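Local structure of N-acetyltransferase domain-containing protein (Deinococcus radiodurans, 3S6F) at residues A[14-19]-A[50-55]; A[25-30]-A[58-63]; A[79-84]-A[92-97]. The protein binds coenzyme A and is probably an N-acetyltransferase, moving an acetyl group from acetyl-coenzyme A to an amine acceptor. All blocks are in the same frame, centred on the assembly; numbering follows the deposited sequence. Where two conformers were deposited one is given.

All three contacts attach an element to the same mixed sheet. Interaction 1 lies toward its 11-13 edge, where the loop 14-19 runs over strand 49-54; it is partly buried and mixes apolar packing with an arginine-to-carbonyl bond and a water bridge. Interaction 2 is buried one strand further in, on 60-68, and rests on an edge-to-face phenylalanine pair. The two share the pairing of A53 with I61 and G62. Interaction 3 is also buried, purely apolar between its segments, and joins strand 73-81 to helix 90-102 where coenzyme A binds. V51 of interaction 1 packs on L94 of interaction 3, and E80 of interaction 3 accepts from the F28 amide of interaction 2.

Interaction 1: residues A[14-19]-A[50-55]; sequences TTLEGV and FVLART
This is a loop-on-strand contact, partly buried, in which T14, T15, L16, G18 and V19, just past the short edge strand 11-13, fold back over F50, L52 and R54 of strand 49-54. The CG of F50 sits between the backbone N and the carbonyl carbon (chi1 62°), which brings the ring up under the loop: T14 O lies above one face toward the rim, while T15 O and L16 N come at the edge. F50 CZ reaches within 3.4 Å of T15 C, and L16 CG meets the same CZ at 3.8 Å, the two side chains crossing at about a right angle. A water ties the loop to the strand here, donating to T14 O at 2.8 Å and accepting from F50 N at 3.0 Å.

Further along, L52 CD1 touches V19 CG2 at 3.8 Å. V19 CG2 also lies over the centre of the R54 guanidinium, 3.6 Å above its plane. The arginine chain bends at chi3 (73°) to bring NH2 to G18 O, a 2.8 Å bond angled at 143° and arriving above the carbonyl plane. Since R54 NH2 also bonds to G58 O and R54 NH1 to Q13 OE1, the guanidinium is held by three acceptors. The loop itself is braced by an ST turn, E17 N to T15 OG1 at 3.0 Å, and by a type II beta turn from L16 to V19 with glycine at its third position. This places the contact in the connection between the first strand and the helix preceding the second strand of the GNAT fold, folded back over that second strand.

Interaction 2: residues A[25-30]-A[58-63]; sequences GGFFEG and GQVIGF
The F27 ring takes the edge of F63 on one face and the backbone of strand 60-68 at its rim. F63 CD1 stands over the ring centre, 3.6 Å above the plane, and the two planes meet at 87° with centroids 4.9 Å apart, a T-shaped stack in which F63 supplies the edge. G62 N lies in the plane of F27 at its edge, and F27 CZ is 3.6 Å from I61 C. V60 touches the same end of the ring, its CG1 3.9 Å from F27 CZ.

The backbone that F27 abuts is irregular: two residues, I61 and G62, sit across from the single A53 of strand 49-54, a classic beta bulge within the central antiparallel strands of this GNAT fold. L40 of helix 37-46 packs against both F27 and F63.

At the outer end the contact turns polar. The Q59 chain bends at chi2 (66°), carrying its amide back toward the strand, where NE2 donates to V60 O at 2.8 Å. The same nitrogen makes a weak bond to G25 O at 2.9 Å, an oxygen that also accepts from Q82 NE2. On the other side of the amide, Q59 OE1 accepts from a water at 2.6 Å, and that water takes a weak bond from G25 N.

Interaction 3: residues A[79-84]-A[92-97]; sequences LEVQAG and SELMRR. With COA (coenzyme A), chain B.
Strand 73-81 and helix 90-102 open the beta-alpha-beta unit that holds coenzyme A in the GNAT fold, and L79 and V81 of the strand meet L94 and M95 of the helix inside it. The short segments 79-81 and 92-97 run at 143° to each other, their axes 9.3 Å apart at closest approach. L79, with CG anti to the backbone N (chi1 170°), spreads its two methyls over the helix: CD1 rests on L94 CB at 4.0 Å, and CD2 on CG of the selenomethionine M95 at 3.9 Å. Next along the strand, V81 CG2 meets L94 CD1 at 3.9 Å. L79 CD2 also touches the cofactor methyl CDP, so one branch packs against helix and ligand together.

The cofactor is gripped by backbone as if it were another strand. L79 O accepts from N4P of coenzyme A at 2.9 Å, and V81 N donates to O9P at 2.9 Å, almost straight at 177°. The pyrophosphate meets the helix start, where O1A is bonded by S92 OG at 2.6 Å and by S92 N at 3.2 Å. S87 OG and the backbone N atoms of G89 and G91 also bond the cofactor. On the helix surface E93 makes salt bridges with R96 and R97. Apolar packing thus joins strand and helix, while the strand's carbonyl and N-H groups and the helix N-terminal end, whose dipole probably favours the phosphate charge, bind the ligand.

Interaction 1: residues A[14-19]-A[50-55]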
loop_
_atom_site.group_PDB
_atom_site.type_symbol
_atom_site.label_atom_id
_atom_site.label_comp_id
_atom_site.label_asym_id
_atom_site.label_seq_id
_atom_site.Cartn_x
_atom_site.Cartn_y
_atom_site.Cartn_z
ATOM N N THR A 14 16.009 -8.319 -8.043
ATOM C CA THR A 14 14.990 -7.300 -7.911
ATOM C C THR A 14 14.497 -6.795 -9.263
ATOM O O THR A 14 13.881 -5.734 -9.355
ATOM C CB THR A 14 15.521 -6.135 -7.056
ATOM O OG1 THR A 14 16.660 -5.574 -7.718
ATOM C CG2 THR A 14 15.908 -6.592 -5.662
ATOM N N THR A 15 14.754 -7.572 -10.318
ATOM C CA THR A 15 14.249 -7.307 -11.649
ATOM C C THR A 15 13.633 -8.594 -12.194
ATOM O O THR A 15 13.828 -9.674 -11.642
ATOM C CB THR A 15 15.329 -6.867 -12.631
ATOM O OG1 THR A 15 16.030 -8.013 -13.097
ATOM C CG2 THR A 15 16.233 -5.783 -12.055
ATOM N N LEU A 16 12.921 -8.475 -13.304
ATOM C CA LEU A 16 12.392 -9.604 -14.034
ATOM C C LEU A 16 13.335 -10.082 -15.138
ATOM O O LEU A 16 12.974 -10.927 -15.935
ATOM C CB LEU A 16 11.007 -9.277 -14.596
ATOM C CG LEU A 16 9.899 -9.174 -13.549
ATOM C CD1 LEU A 16 8.699 -8.424 -14.118
ATOM C CD2 LEU A 16 9.507 -10.582 -13.080
ATOM N N GLU A 17 14.566 -9.549 -15.220
ATOM C CA GLU A 17 15.506 -10.015 -16.249
ATOM C C GLU A 17 15.801 -11.487 -16.015
ATOM O O GLU A 17 16.186 -11.883 -14.933
ATOM C CB GLU A 17 16.784 -9.170 -16.246
ATOM C CG GLU A 17 16.522 -7.731 -16.634
ATOM C CD GLU A 17 17.801 -6.943 -16.861
ATOM O OE1 GLU A 17 18.748 -7.150 -16.078
ATOM O OE2 GLU A 17 17.927 -6.150 -17.823
ATOM N N GLY A 18 15.598 -12.296 -17.042
ATOM C CA GLY A 18 15.860 -13.716 -16.917
ATOM C C GLY A 18 14.774 -14.512 -16.228
ATOM O O GLY A 18 14.970 -15.700 -15.946
ATOM N N VAL A 19 13.622 -13.897 -15.954
ATOM C CA VAL A 19 12.499 -14.579 -15.304
ATOM C C VAL A 19 11.335 -14.664 -16.270
ATOM O O VAL A 19 10.852 -13.637 -16.770
ATOM C CB VAL A 19 12.038 -13.800 -14.068
ATOM C CG1 VAL A 19 10.826 -14.487 -13.383
ATOM C CG2 VAL A 19 13.178 -13.608 -13.083
ATOM N N PHE A 50 10.345 -5.185 -5.816
ATOM C CA PHE A 50 10.091 -6.573 -5.430
ATOM C C PHE A 50 11.411 -7.283 -5.245
ATOM O O PHE A 50 12.452 -6.797 -5.708
ATOM C CB PHE A 50 9.194 -7.305 -6.456
ATOM C CG PHE A 50 9.806 -7.383 -7.808
ATOM C CD1 PHE A 50 10.686 -8.404 -8.153
ATOM C CD2 PHE A 50 9.520 -6.423 -8.767
ATOM C CE1 PHE A 50 11.255 -8.463 -9.407
ATOM C CE2 PHE A 50 10.101 -6.494 -10.020
ATOM C CZ PHE A 50 10.966 -7.516 -10.333
ATOM N N VAL A 51 11.358 -8.441 -4.579
ATOM C CA VAL A 51 12.522 -9.309 -4.436
ATOM C C VAL A 51 12.103 -10.742 -4.753
ATOM O O VAL A 51 11.063 -11.176 -4.271
ATOM C CB VAL A 51 13.173 -9.247 -3.035
ATOM C CG1 VAL A 51 14.506 -10.009 -3.008
ATOM C CG2 VAL A 51 13.387 -7.799 -2.571
ATOM N N LEU A 52 12.883 -11.421 -5.572
ATOM C CA LEU A 52 12.719 -12.822 -5.912
ATOM C C LEU A 52 13.862 -13.646 -5.353
ATOM O O LEU A 52 15.011 -13.220 -5.423
ATOM C CB LEU A 52 12.728 -13.007 -7.452
ATOM C CG LEU A 52 11.818 -12.087 -8.257
ATOM C CD1 LEU A 52 11.911 -12.384 -9.749
ATOM C CD2 LEU A 52 10.356 -12.188 -7.782
ATOM N N ALA A 53 13.530 -14.844 -4.887
ATOM C CA ALA A 53 14.485 -15.866 -4.466
ATOM C C ALA A 53 14.388 -17.011 -5.456
ATOM O O ALA A 53 13.290 -17.504 -5.698
ATOM C CB ALA A 53 14.152 -16.351 -3.060
ATOM N N ARG A 54 15.521 -17.375 -6.059
ATOM C CA ARG A 54 15.563 -18.338 -7.162
ATOM C C ARG A 54 16.553 -19.459 -6.863
ATOM O O ARG A 54 17.636 -19.220 -6.343
ATOM C CB ARG A 54 15.987 -17.647 -8.467
ATOM C CG ARG A 54 15.068 -16.484 -8.835
ATOM C CD ARG A 54 15.475 -15.821 -10.141
ATOM N NE ARG A 54 15.163 -16.630 -11.299
ATOM C CZ ARG A 54 15.514 -16.346 -12.535
ATOM N NH1 ARG A 54 16.313 -15.339 -12.797
ATOM N NH2 ARG A 54 15.086 -17.109 -13.506
ATOM N N THR A 55 16.186 -20.657 -7.269
ATOM C CA THR A 55 17.128 -21.781 -7.304
ATOM C C THR A 55 18.004 -21.648 -8.570
ATOM O O THR A 55 17.721 -20.865 -9.466
ATOM C CB THR A 55 16.375 -23.124 -7.251
ATOM O OG1 THR A 55 15.295 -23.095 -8.186
ATOM C CG2 THR A 55 15.846 -23.391 -5.882
HETATM O O HOH W 1 12.392 -4.020 -7.752
#

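Interaction 2: residues A[25-30]-A[58-63]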
loop_
_atom_site.group_PDB
_atom_site.type_symbol
_atom_site.label_atom_id
_atom_site.label_comp_id
_atom_site.label_asym_id
_atom_site.label_seq_id
_atom_site.Cartn_x
_atom_site.Cartn_y
_atom_site.Cartn_z
ATOM N N GLY A 25 5.547 -20.326 -11.499
ATOM C CA GLY A 25 4.550 -21.239 -11.032
ATOM C C GLY A 25 4.761 -21.664 -9.591
ATOM O O GLY A 25 5.865 -21.564 -9.040
ATOM N N GLY A 26 3.687 -22.154 -8.960
ATOM C CA GLY A 26 3.740 -22.690 -7.606
ATOM C C GLY A 26 3.375 -21.776 -6.458
ATOM O O GLY A 26 3.544 -22.172 -5.312
ATOM N N PHE A 27 2.915 -20.560 -6.758
ATOM C CA PHE A 27 2.525 -19.594 -5.741
ATOM C C PHE A 27 1.020 -19.605 -5.551
ATOM O O PHE A 27 0.270 -20.349 -6.203
ATOM C CB PHE A 27 3.102 -18.227 -6.089
ATOM C CG PHE A 27 4.582 -18.199 -5.954
ATOM C CD1 PHE A 27 5.168 -18.238 -4.699
ATOM C CD2 PHE A 27 5.411 -18.189 -7.056
ATOM C CE1 PHE A 27 6.537 -18.275 -4.555
ATOM C CE2 PHE A 27 6.788 -18.185 -6.898
ATOM C CZ PHE A 27 7.338 -18.243 -5.638
ATOM N N PHE A 28 0.590 -18.794 -4.599
ATOM C CA PHE A 28 -0.827 -18.643 -4.236
ATOM C C PHE A 28 -1.381 -19.943 -3.687
ATOM O O PHE A 28 -2.548 -20.298 -3.913
ATOM C CB PHE A 28 -1.651 -18.087 -5.386
ATOM C CG PHE A 28 -1.076 -16.803 -5.931
ATOM C CD1 PHE A 28 -1.258 -15.593 -5.249
ATOM C CD2 PHE A 28 -0.395 -16.804 -7.137
ATOM C CE1 PHE A 28 -0.750 -14.428 -5.734
ATOM C CE2 PHE A 28 0.092 -15.626 -7.631
ATOM C CZ PHE A 28 -0.082 -14.446 -6.918
ATOM N N GLU A 29 -0.607 -20.588 -2.832
ATOM C CA GLU A 29 -1.039 -21.812 -2.175
ATOM C C GLU A 29 -2.293 -21.483 -1.363
ATOM O O GLU A 29 -2.343 -20.497 -0.600
ATOM C CB GLU A 29 0.066 -22.397 -1.270
ATOM C CG GLU A 29 -0.276 -23.796 -0.686
ATOM C CD GLU A 29 0.606 -24.224 0.525
ATOM O OE1 GLU A 29 1.702 -23.655 0.729
ATOM O OE2 GLU A 29 0.233 -25.179 1.270
ATOM N N GLY A 30 -3.343 -22.278 -1.516
ATOM C CA GLY A 30 -4.569 -22.053 -0.755
ATOM C C GLY A 30 -5.530 -21.041 -1.348
ATOM O O GLY A 30 -6.646 -20.878 -0.824
ATOM N N GLY A 58 16.628 -21.372 -12.073
ATOM C CA GLY A 58 15.862 -20.201 -12.386
ATOM C C GLY A 58 14.449 -20.196 -11.843
ATOM O O GLY A 58 13.788 -19.155 -11.924
ATOM N N GLN A 59 13.970 -21.311 -11.273
ATOM C CA GLN A 59 12.660 -21.285 -10.637
ATOM C C GLN A 59 12.649 -20.276 -9.512
ATOM O O GLN A 59 13.556 -20.242 -8.691
ATOM C CB GLN A 59 12.315 -22.649 -10.054
ATOM C CG GLN A 59 11.014 -22.757 -9.210
ATOM C CD GLN A 59 9.728 -22.543 -9.984
ATOM O OE1 GLN A 59 9.571 -23.109 -11.092
ATOM N NE2 GLN A 59 8.764 -21.751 -9.402
ATOM N N VAL A 60 11.575 -19.492 -9.434
ATOM C CA VAL A 60 11.349 -18.589 -8.325
ATOM C C VAL A 60 10.673 -19.379 -7.197
ATOM O O VAL A 60 9.589 -19.934 -7.396
ATOM C CB VAL A 60 10.496 -17.372 -8.736
ATOM C CG1 VAL A 60 10.240 -16.456 -7.514
ATOM C CG2 VAL A 60 11.207 -16.589 -9.876
ATOM N N ILE A 61 11.279 -19.460 -6.023
ATOM C CA ILE A 61 10.668 -20.206 -4.938
ATOM C C ILE A 61 10.208 -19.316 -3.783
ATOM O O ILE A 61 9.558 -19.792 -2.866
ATOM C CB ILE A 61 11.503 -21.430 -4.470
ATOM C CG1 ILE A 61 12.883 -20.994 -3.986
ATOM C CG2 ILE A 61 11.622 -22.495 -5.587
ATOM C CD1 ILE A 61 12.931 -20.211 -2.666
ATOM N N GLY A 62 10.477 -18.003 -3.870
ATOM C CA GLY A 62 9.910 -17.054 -2.912
ATOM C C GLY A 62 9.868 -15.711 -3.540
ATOM O O GLY A 62 10.735 -15.384 -4.372
ATOM N N PHE A 63 8.908 -14.875 -3.128
ATOM C CA PHE A 63 8.864 -13.497 -3.622
ATOM C C PHE A 63 8.190 -12.635 -2.608
ATOM O O PHE A 63 7.437 -13.084 -1.735
ATOM C CB PHE A 63 8.168 -13.365 -4.996
ATOM C CG PHE A 63 6.661 -13.422 -4.936
ATOM C CD1 PHE A 63 5.991 -14.610 -4.874
ATOM C CD2 PHE A 63 5.946 -12.242 -4.887
ATOM C CE1 PHE A 63 4.618 -14.633 -4.774
ATOM C CE2 PHE A 63 4.571 -12.270 -4.831
ATOM C CZ PHE A 63 3.915 -13.456 -4.738
HETATM O O HOH W 2 7.307 -22.618 -12.311
#

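Interaction 3: residues A[79-84]-A[92-97]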
loop_
_atom_site.group_PDB
_atom_site.type_symbol
_atom_site.label_atom_id
_atom_site.label_comp_id
_atom_site.label_asym_id
_atom_site.label_seq_id
_atom_site.Cartn_x
_atom_site.Cartn_y
_atom_site.Cartn_z
ATOM N N LEU A 79 3.694 -11.754 0.173
ATOM C CA LEU A 79 4.926 -12.416 0.587
ATOM C C LEU A 79 4.640 -13.907 0.565
ATOM O O LEU A 79 3.713 -14.356 1.243
ATOM C CB LEU A 79 5.341 -11.974 1.993
ATOM C CG LEU A 79 6.487 -12.758 2.648
ATOM C CD1 LEU A 79 7.819 -12.480 1.953
ATOM C CD2 LEU A 79 6.543 -12.468 4.147
ATOM N N GLU A 80 5.451 -14.686 -0.141
ATOM C CA GLU A 80 5.224 -16.115 -0.137
ATOM C C GLU A 80 6.507 -16.844 -0.456
ATOM O O GLU A 80 7.279 -16.485 -1.334
ATOM C CB GLU A 80 4.155 -16.533 -1.152
ATOM C CG GLU A 80 3.709 -17.979 -1.011
ATOM C CD GLU A 80 2.514 -18.330 -1.897
ATOM O OE1 GLU A 80 2.120 -17.485 -2.735
ATOM O OE2 GLU A 80 1.991 -19.466 -1.765
ATOM N N VAL A 81 6.716 -17.919 0.308
ATOM C CA VAL A 81 7.775 -18.895 0.083
ATOM C C VAL A 81 7.090 -20.222 -0.166
ATOM O O VAL A 81 6.172 -20.605 0.552
ATOM C CB VAL A 81 8.749 -18.975 1.290
ATOM C CG1 VAL A 81 9.724 -20.132 1.168
ATOM C CG2 VAL A 81 9.476 -17.627 1.474
ATOM N N GLN A 82 7.520 -20.927 -1.201
ATOM C CA GLN A 82 6.900 -22.222 -1.522
ATOM C C GLN A 82 7.123 -23.190 -0.370
ATOM O O GLN A 82 8.168 -23.180 0.269
ATOM C CB GLN A 82 7.432 -22.764 -2.840
ATOM C CG GLN A 82 6.990 -21.833 -3.969
ATOM C CD GLN A 82 7.186 -22.348 -5.345
ATOM O OE1 GLN A 82 7.641 -23.461 -5.517
ATOM N NE2 GLN A 82 6.816 -21.546 -6.364
ATOM N N ALA A 83 6.155 -24.065 -0.064
ATOM C CA ALA A 83 6.170 -24.792 1.226
ATOM C C ALA A 83 7.455 -25.589 1.546
ATOM O O ALA A 83 7.875 -25.602 2.690
ATOM C CB ALA A 83 4.900 -25.721 1.368
ATOM N N GLY A 84 8.083 -26.220 0.554
ATOM C CA GLY A 84 9.284 -27.039 0.764
ATOM C C GLY A 84 10.517 -26.252 1.147
ATOM O O GLY A 84 11.537 -26.816 1.496
ATOM N N SER A 92 11.851 -14.180 6.110
ATOM C CA SER A 92 12.437 -13.060 6.838
ATOM C C SER A 92 13.469 -12.327 5.988
ATOM O O SER A 92 13.526 -11.090 6.000
ATOM C CB SER A 92 13.067 -13.551 8.124
ATOM O OG SER A 92 12.073 -14.056 9.018
ATOM N N GLU A 93 14.276 -13.075 5.255
ATOM C CA GLU A 93 15.283 -12.490 4.391
ATOM C C GLU A 93 14.649 -11.664 3.268
ATOM O O GLU A 93 15.142 -10.574 2.947
ATOM C CB GLU A 93 16.198 -13.582 3.847
ATOM C CG GLU A 93 17.335 -13.056 2.982
ATOM C CD GLU A 93 18.384 -12.255 3.692
ATOM O OE1 GLU A 93 18.480 -12.370 4.936
ATOM O OE2 GLU A 93 19.098 -11.500 3.024
ATOM N N LEU A 94 13.587 -12.197 2.654
ATOM C CA LEU A 94 12.864 -11.449 1.639
ATOM C C LEU A 94 12.344 -10.135 2.200
ATOM O O LEU A 94 12.399 -9.094 1.540
ATOM C CB LEU A 94 11.737 -12.304 1.076
ATOM C CG LEU A 94 12.187 -13.392 0.096
ATOM C CD1 LEU A 94 11.037 -14.393 -0.135
ATOM C CD2 LEU A 94 12.686 -12.808 -1.213
HETATM N N MSE A 95 11.769 -10.181 3.407
HETATM C CA MSE A 95 11.286 -8.960 4.033
HETATM C C MSE A 95 12.412 -7.945 4.275
HETATM O O MSE A 95 12.273 -6.753 3.972
HETATM C CB MSE A 95 10.566 -9.282 5.344
HETATM C CG MSE A 95 9.190 -9.850 5.187
HETATM SE SE MSE A 95 7.919 -8.611 4.399
HETATM C CE MSE A 95 7.945 -7.283 5.861
ATOM N N ARG A 96 13.538 -8.405 4.817
ATOM C CA ARG A 96 14.642 -7.474 5.015
ATOM C C ARG A 96 15.083 -6.866 3.672
ATOM O O ARG A 96 15.347 -5.660 3.573
ATOM C CB ARG A 96 15.824 -8.184 5.690
ATOM C CG ARG A 96 15.637 -8.503 7.165
ATOM C CD ARG A 96 16.923 -9.006 7.815
ATOM N NE ARG A 96 17.260 -10.326 7.362
ATOM C CZ ARG A 96 16.807 -11.448 7.931
ATOM N NH1 ARG A 96 16.030 -11.424 9.026
ATOM N NH2 ARG A 96 17.175 -12.590 7.381
ATOM N N ARG A 97 15.170 -7.696 2.633
ATOM C CA ARG A 97 15.609 -7.205 1.332
ATOM C C ARG A 97 14.617 -6.232 0.715
ATOM O O ARG A 97 15.044 -5.259 0.104
ATOM C CB ARG A 97 15.913 -8.370 0.405
ATOM C CG ARG A 97 17.224 -9.069 0.793
ATOM C CD ARG A 97 17.422 -10.339 0.009
ATOM N NE ARG A 97 18.703 -10.975 0.310
ATOM C CZ ARG A 97 19.812 -10.798 -0.396
ATOM N NH1 ARG A 97 19.852 -10.028 -1.471
ATOM N NH2 ARG A 97 20.900 -11.473 -0.023
HETATM N N1A COA B . 1.313 -19.877 11.616
HETATM C C2A COA B . 2.202 -19.808 12.668
HETATM N N3A COA B . 3.508 -19.411 12.494
HETATM C C4A COA B . 3.921 -19.103 11.239
HETATM C C5A COA B . 3.052 -19.194 10.157
HETATM C C6A COA B . 1.721 -19.560 10.350
HETATM N N6A COA B . 0.842 -19.618 9.342
HETATM N N7A COA B . 3.751 -18.833 9.048
HETATM C C8A COA B . 5.015 -18.542 9.424
HETATM N N9A COA B . 5.139 -18.707 10.774
HETATM C C1B COA B . 6.325 -18.452 11.589
HETATM C C2B COA B . 6.828 -19.708 12.289
HETATM O O2B COA B . 7.362 -19.272 13.501
HETATM C C3B COA B . 7.961 -20.225 11.418
HETATM O O3B COA B . 8.910 -21.020 12.109
HETATM P P3B COA B . 8.819 -22.640 12.053
HETATM O O7A COA B . 7.468 -23.006 12.615
HETATM O O8A COA B . 8.938 -23.064 10.611
HETATM O O9A COA B . 9.970 -23.121 12.903
HETATM C C4B COA B . 8.523 -18.898 10.934
HETATM O O4B COA B . 7.400 -18.040 10.781
HETATM C C5B COA B . 9.281 -19.009 9.624
HETATM O O5B COA B . 10.045 -17.832 9.437
HETATM P P1A COA B . 11.048 -17.791 8.172
HETATM O O1A COA B . 11.788 -16.507 8.304
HETATM O O2A COA B . 11.842 -19.056 8.025
HETATM O O3A COA B . 9.997 -17.607 6.986
HETATM P P2A COA B . 9.501 -18.682 5.901
HETATM O O4A COA B . 9.071 -19.926 6.582
HETATM O O5A COA B . 10.545 -18.780 4.845
HETATM O O6A COA B . 8.276 -17.865 5.303
HETATM C CBP COA B . 5.994 -17.156 5.341
HETATM C CCP COA B . 7.262 -17.340 6.159
HETATM C CDP COA B . 6.284 -16.207 4.162
HETATM C CEP COA B . 4.909 -16.520 6.239
HETATM C CAP COA B . 5.577 -18.559 4.865
HETATM O OAP COA B . 5.076 -19.330 5.942
HETATM C C9P COA B . 4.508 -18.470 3.801
HETATM O O9P COA B . 4.838 -18.314 2.525
HETATM N N8P COA B . 3.230 -18.607 4.128
HETATM C C7P COA B . 2.163 -18.529 3.138
HETATM C C6P COA B . 1.853 -17.101 2.664
HETATM C C5P COA B . 1.748 -16.168 3.836
HETATM O O5P COA B . 1.065 -16.489 4.813
HETATM N N4P COA B . 2.415 -15.011 3.720
HETATM C C3P COA B . 2.233 -13.902 4.625
HETATM C C2P COA B . 1.415 -12.834 3.900
HETATM S S1P COA B . -0.326 -13.316 3.639
#